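Alanine racemase, biosynthetic (Pseudomonas aeruginosa PAO1, PDB 6A2F) is a pyridoxal-phosphate-carrying enzyme of the alanine racemase family, pairing an N-terminal TIM barrel with a C-terminal domain rich in beta strands. Local coordinates at residues Tyr38-Arg43 with Pro232-Gly237; Tyr273-Pro278 with Thr349-Arg354. One frame throughout, in Å; residues are numbered along the deposited sequence.

Overall arrangement
From the N terminus, strand 28-32 of the barrel runs into the loop that carries the cofactor-bearing K34, and 38-43 leads on from it into helix 42-48. Interaction 1 brings 232-237, at the start of strand 234-246, back against this loop after almost the whole barrel has been traversed, so it ties the barrel to the C-terminal domain. Interaction 2 opens only after that, between the turn following strand 264-269 and the one after helix 341-346, and lies wholly within the C-terminal domain. The two loops are therefore in series, neither nesting nor crossing, yet they touch: R354 NH2 probably hydrogen-bonds to G39 O, and L236 packs on V352.

Interaction 1 (Tyr38-Arg43 with Pro232-Gly237)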
# COMPACT_ATOMS: atom_id res chain seq x y z
N TYR A 38 5.99 -10.91 -0.19
CA TYR A 38 6.18 -9.67 -0.94
C TYR A 38 4.95 -9.38 -1.81
O TYR A 38 5.07 -8.99 -2.98
CB TYR A 38 7.45 -9.75 -1.81
CG TYR A 38 8.78 -9.75 -1.06
CD1 TYR A 38 9.00 -10.55 0.06
CD2 TYR A 38 9.84 -8.97 -1.52
CE1 TYR A 38 10.22 -10.55 0.72
CE2 TYR A 38 11.07 -8.96 -0.88
CZ TYR A 38 11.26 -9.75 0.24
OH TYR A 38 12.49 -9.74 0.87
N GLY A 39 3.77 -9.59 -1.24
CA GLY A 39 2.51 -9.34 -1.93
C GLY A 39 2.04 -10.44 -2.88
O GLY A 39 0.96 -10.34 -3.45
N HIS A 40 2.84 -11.49 -3.03
CA HIS A 40 2.52 -12.56 -3.98
C HIS A 40 1.59 -13.64 -3.39
O HIS A 40 1.06 -14.47 -4.14
CB HIS A 40 3.80 -13.18 -4.54
CG HIS A 40 4.62 -12.22 -5.34
ND1 HIS A 40 5.40 -11.24 -4.76
CD2 HIS A 40 4.78 -12.08 -6.68
CE1 HIS A 40 6.01 -10.55 -5.71
NE2 HIS A 40 5.64 -11.04 -6.88
N GLY A 41 1.41 -13.61 -2.07
CA GLY A 41 0.57 -14.58 -1.37
C GLY A 41 1.41 -15.67 -0.73
O GLY A 41 1.85 -16.60 -1.42
N ALA A 42 1.63 -15.56 0.58
CA ALA A 42 2.48 -16.51 1.31
C ALA A 42 2.01 -17.95 1.17
O ALA A 42 2.81 -18.86 0.95
CB ALA A 42 2.58 -16.12 2.78
N ARG A 43 0.70 -18.16 1.30
CA ARG A 43 0.10 -19.49 1.22
C ARG A 43 0.46 -20.20 -0.10
O ARG A 43 0.90 -21.35 -0.08
CB ARG A 43 -1.42 -19.37 1.42
CG ARG A 43 -2.22 -20.66 1.35
CD ARG A 43 -3.63 -20.43 1.86
NE ARG A 43 -4.65 -20.78 0.87
CZ ARG A 43 -5.34 -19.89 0.14
NH1 ARG A 43 -6.24 -20.32 -0.74
NH2 ARG A 43 -5.14 -18.58 0.28
N PRO A 232 9.94 -12.58 -13.97
CA PRO A 232 9.00 -11.81 -13.14
C PRO A 232 7.83 -12.66 -12.66
O PRO A 232 7.21 -13.38 -13.45
CB PRO A 232 8.51 -10.70 -14.08
CG PRO A 232 8.81 -11.18 -15.45
CD PRO A 232 10.04 -12.04 -15.34
N ALA A 233 7.54 -12.59 -11.37
CA ALA A 233 6.49 -13.41 -10.77
C ALA A 233 5.11 -12.78 -10.90
O ALA A 233 4.14 -13.48 -11.19
CB ALA A 233 6.81 -13.72 -9.31
N MET A 234 5.03 -11.46 -10.69
CA MET A 234 3.74 -10.78 -10.66
C MET A 234 3.44 -10.00 -11.93
O MET A 234 4.28 -9.24 -12.43
CB MET A 234 3.63 -9.84 -9.45
CG MET A 234 2.20 -9.37 -9.18
SD MET A 234 2.04 -7.91 -8.13
CE MET A 234 2.46 -8.58 -6.53
N SER A 235 2.23 -10.18 -12.44
CA SER A 235 1.73 -9.39 -13.55
C SER A 235 0.46 -8.67 -13.10
O SER A 235 -0.55 -9.31 -12.83
CB SER A 235 1.45 -10.29 -14.76
OG SER A 235 1.56 -9.56 -15.96
N LEU A 236 0.55 -7.35 -12.98
CA LEU A 236 -0.61 -6.55 -12.60
C LEU A 236 -1.28 -6.01 -13.86
O LEU A 236 -0.74 -5.15 -14.55
CB LEU A 236 -0.22 -5.42 -11.64
CG LEU A 236 -1.35 -4.58 -11.02
CD1 LEU A 236 -2.25 -5.42 -10.13
CD2 LEU A 236 -0.80 -3.39 -10.24
N GLY A 237 -2.46 -6.56 -14.17
CA GLY A 237 -3.18 -6.20 -15.38
C GLY A 237 -4.50 -5.50 -15.10
O GLY A 237 -5.24 -5.90 -14.20
O HOH W 1 7.06 -10.06 -9.19
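Y38 and G39 meet M234 through their backbones, both carbonyl oxygens lying near the thioether methyl CE, Y38 O only loosely. The Y38 ring leads away, hydrogen-bonding through OH to the phosphate of the modified K34, and Y215 stacks with both this ring and that of H40. G39 O comes within 3.9 Å of M234 CE, and the positive phi of G39 favours glycine. H40 carries most of the contact. M234 CE sits over one face of its ring, 4.1 Å from the centroid and only 10° off the normal, a CH-pi contact. M234 starts with CG anti to its backbone N (chi1 -166°), and the bend at chi3 (-73°) folds CE back over the imidazole, a shape that an unbranched, flexible methionine takes easily. Lower on the same chain, M234 CB approaches H40 NE2 at 3.5 Å, while the small A233 puts its CB 3.7 Å from H40 CD2. In the ring plane, a water lies 2.9 Å from H40 NE2 and accepts from M234 N, also at 2.9 Å, linking the imidazole to the strand backbone. The bond from ND1 to A37 O helps fix the ring's rotation; with the water at NE2, both nitrogens have a partner. G41 then serves as N-cap of helix 42-48. Around the pair, L345 of helix 341-346 touches H40 and M234, V8 of strand 4-8 packs on H40, and A233 bonds through its backbone to D9 and Y215, so the histidine, stacked with Y215, is wedged where the barrel meets strands 4-8 and 234-246.

Interaction 2 (Tyr273-Pro278 with Thr349-Arg354); sequences YADGYP and TARVPR. With DLY (D-lysine), chain D.
Directly behind the D-lysine pocket, which Y273 helps to line, A274 and D275 receive the type I beta turn T349-V352. Y273 OH accepts a hydrogen bond of 2.6 Å from D-lysine NZ, which lies at the ring edge. T349 grips two successive carbonyls: OG1 donates to A274 O at 2.6 Å, in the carbonyl plane on a lone pair, and T349 N donates to D275 O at 3.1 Å from above the plane of the D275 carbonyl. Threonine suits this place by adding a hydroxyl donor to the backbone one, chi1 of 55° setting OG1 between backbone N and carbonyl carbon. R351 stretches out to D275, NE meeting OD1 at 2.9 Å in a salt bridge whose hydrogen bond is weak, with the flat groups 18° apart; A274 CB covers one guanidinium face. D303, and E63 of the second subunit, take its other nitrogens, while R2 and G272 N share the D275 carboxylate. V352 CG2 packs on D275 CB. R354 NH1 bridges T349 O and V352 O. Pocket and turn lie at the dimer interface, Y342 and A35 of the second subunit packing on Y273 and A274, as is typical of the alanine racemase dimer, where one subunit's C-terminal domain faces the other's barrel.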
# COMPACT_ATOMS: atom_id res chain seq x y z
N TYR A 273 -4.14 4.27 -6.52
CA TYR A 273 -3.23 4.13 -5.38
C TYR A 273 -3.73 3.22 -4.25
O TYR A 273 -2.93 2.69 -3.49
CB TYR A 273 -2.71 5.48 -4.85
CG TYR A 273 -3.75 6.47 -4.37
CD1 TYR A 273 -4.41 6.28 -3.15
CD2 TYR A 273 -4.04 7.61 -5.11
CE1 TYR A 273 -5.35 7.20 -2.71
CE2 TYR A 273 -4.97 8.54 -4.66
CZ TYR A 273 -5.63 8.33 -3.47
OH TYR A 273 -6.56 9.24 -3.04
N ALA A 274 -5.05 3.03 -4.16
CA ALA A 274 -5.62 2.09 -3.19
C ALA A 274 -5.44 0.63 -3.62
O ALA A 274 -5.64 -0.28 -2.82
CB ALA A 274 -7.09 2.40 -2.95
N ASP A 275 -5.07 0.41 -4.88
CA ASP A 275 -4.73 -0.92 -5.36
C ASP A 275 -3.25 -1.23 -5.08
O ASP A 275 -2.82 -2.38 -5.19
CB ASP A 275 -5.03 -1.05 -6.85
CG ASP A 275 -6.48 -0.74 -7.17
OD1 ASP A 275 -7.39 -1.42 -6.62
OD2 ASP A 275 -6.72 0.18 -7.99
N GLY A 276 -2.49 -0.21 -4.70
CA GLY A 276 -1.07 -0.35 -4.43
C GLY A 276 -0.19 0.51 -5.31
O GLY A 276 1.01 0.67 -5.03
N TYR A 277 -0.77 1.06 -6.37
CA TYR A 277 -0.03 1.91 -7.30
C TYR A 277 0.46 3.18 -6.58
O TYR A 277 -0.25 3.71 -5.72
CB TYR A 277 -0.89 2.26 -8.52
CG TYR A 277 -0.05 2.53 -9.76
CD1 TYR A 277 0.33 1.48 -10.60
CD2 TYR A 277 0.38 3.81 -10.07
CE1 TYR A 277 1.11 1.71 -11.71
CE2 TYR A 277 1.16 4.06 -11.18
CZ TYR A 277 1.52 3.00 -12.00
OH TYR A 277 2.30 3.23 -13.11
N PRO A 278 1.68 3.64 -6.91
CA PRO A 278 2.17 4.88 -6.29
C PRO A 278 1.32 6.08 -6.69
O PRO A 278 1.13 6.33 -7.88
CB PRO A 278 3.58 5.03 -6.84
CG PRO A 278 4.00 3.63 -7.16
CD PRO A 278 2.75 2.95 -7.66
N THR A 349 -2.74 -4.32 -2.71
CA THR A 349 -3.67 -4.46 -1.58
C THR A 349 -4.62 -5.65 -1.70
O THR A 349 -4.77 -6.23 -2.78
CB THR A 349 -4.51 -3.18 -1.38
OG1 THR A 349 -5.17 -2.85 -2.60
CG2 THR A 349 -3.62 -2.02 -0.94
N ALA A 350 -5.28 -5.98 -0.59
CA ALA A 350 -6.18 -7.14 -0.49
C ALA A 350 -7.27 -7.16 -1.56
O ALA A 350 -7.67 -8.23 -2.03
CB ALA A 350 -6.79 -7.23 0.90
N ARG A 351 -7.75 -5.98 -1.95
CA ARG A 351 -8.85 -5.89 -2.91
C ARG A 351 -8.46 -6.21 -4.35
O ARG A 351 -9.33 -6.34 -5.21
CB ARG A 351 -9.54 -4.53 -2.82
CG ARG A 351 -8.77 -3.39 -3.46
CD ARG A 351 -9.69 -2.20 -3.55
NE ARG A 351 -9.12 -1.14 -4.37
CZ ARG A 351 -9.80 -0.10 -4.82
NH1 ARG A 351 -9.18 0.81 -5.55
NH2 ARG A 351 -11.09 0.03 -4.55
N VAL A 352 -7.16 -6.31 -4.61
CA VAL A 352 -6.69 -6.80 -5.90
C VAL A 352 -6.63 -8.32 -5.83
O VAL A 352 -5.79 -8.87 -5.11
CB VAL A 352 -5.29 -6.24 -6.25
CG1 VAL A 352 -4.84 -6.74 -7.62
CG2 VAL A 352 -5.31 -4.72 -6.21
N PRO A 353 -7.52 -9.01 -6.56
CA PRO A 353 -7.51 -10.47 -6.52
C PRO A 353 -6.23 -11.05 -7.10
O PRO A 353 -5.65 -10.48 -8.03
CB PRO A 353 -8.72 -10.87 -7.38
CG PRO A 353 -9.06 -9.67 -8.19
CD PRO A 353 -8.65 -8.49 -7.37
N ARG A 354 -5.78 -12.16 -6.54
CA ARG A 354 -4.62 -12.87 -7.05
C ARG A 354 -5.10 -14.09 -7.83
O ARG A 354 -5.93 -14.86 -7.34
CB ARG A 354 -3.70 -13.29 -5.89
CG ARG A 354 -3.38 -12.21 -4.85
CD ARG A 354 -2.65 -11.02 -5.47
NE ARG A 354 -1.78 -10.32 -4.53
CZ ARG A 354 -2.13 -9.25 -3.80
NH1 ARG A 354 -3.36 -8.75 -3.88
NH2 ARG A 354 -1.25 -8.69 -2.99
N DLY D . -11.55 10.07 -8.97
CA DLY D . -11.51 9.40 -7.63
C DLY D . -11.32 7.91 -7.78
O DLY D . -12.20 7.12 -7.42
CB DLY D . -10.37 9.99 -6.81
CG DLY D . -10.68 10.10 -5.32
CD DLY D . -9.41 9.95 -4.49
CE DLY D . -8.65 11.27 -4.38
NZ DLY D . -7.28 11.04 -4.82
OXT DLY D . -10.30 7.41 -8.26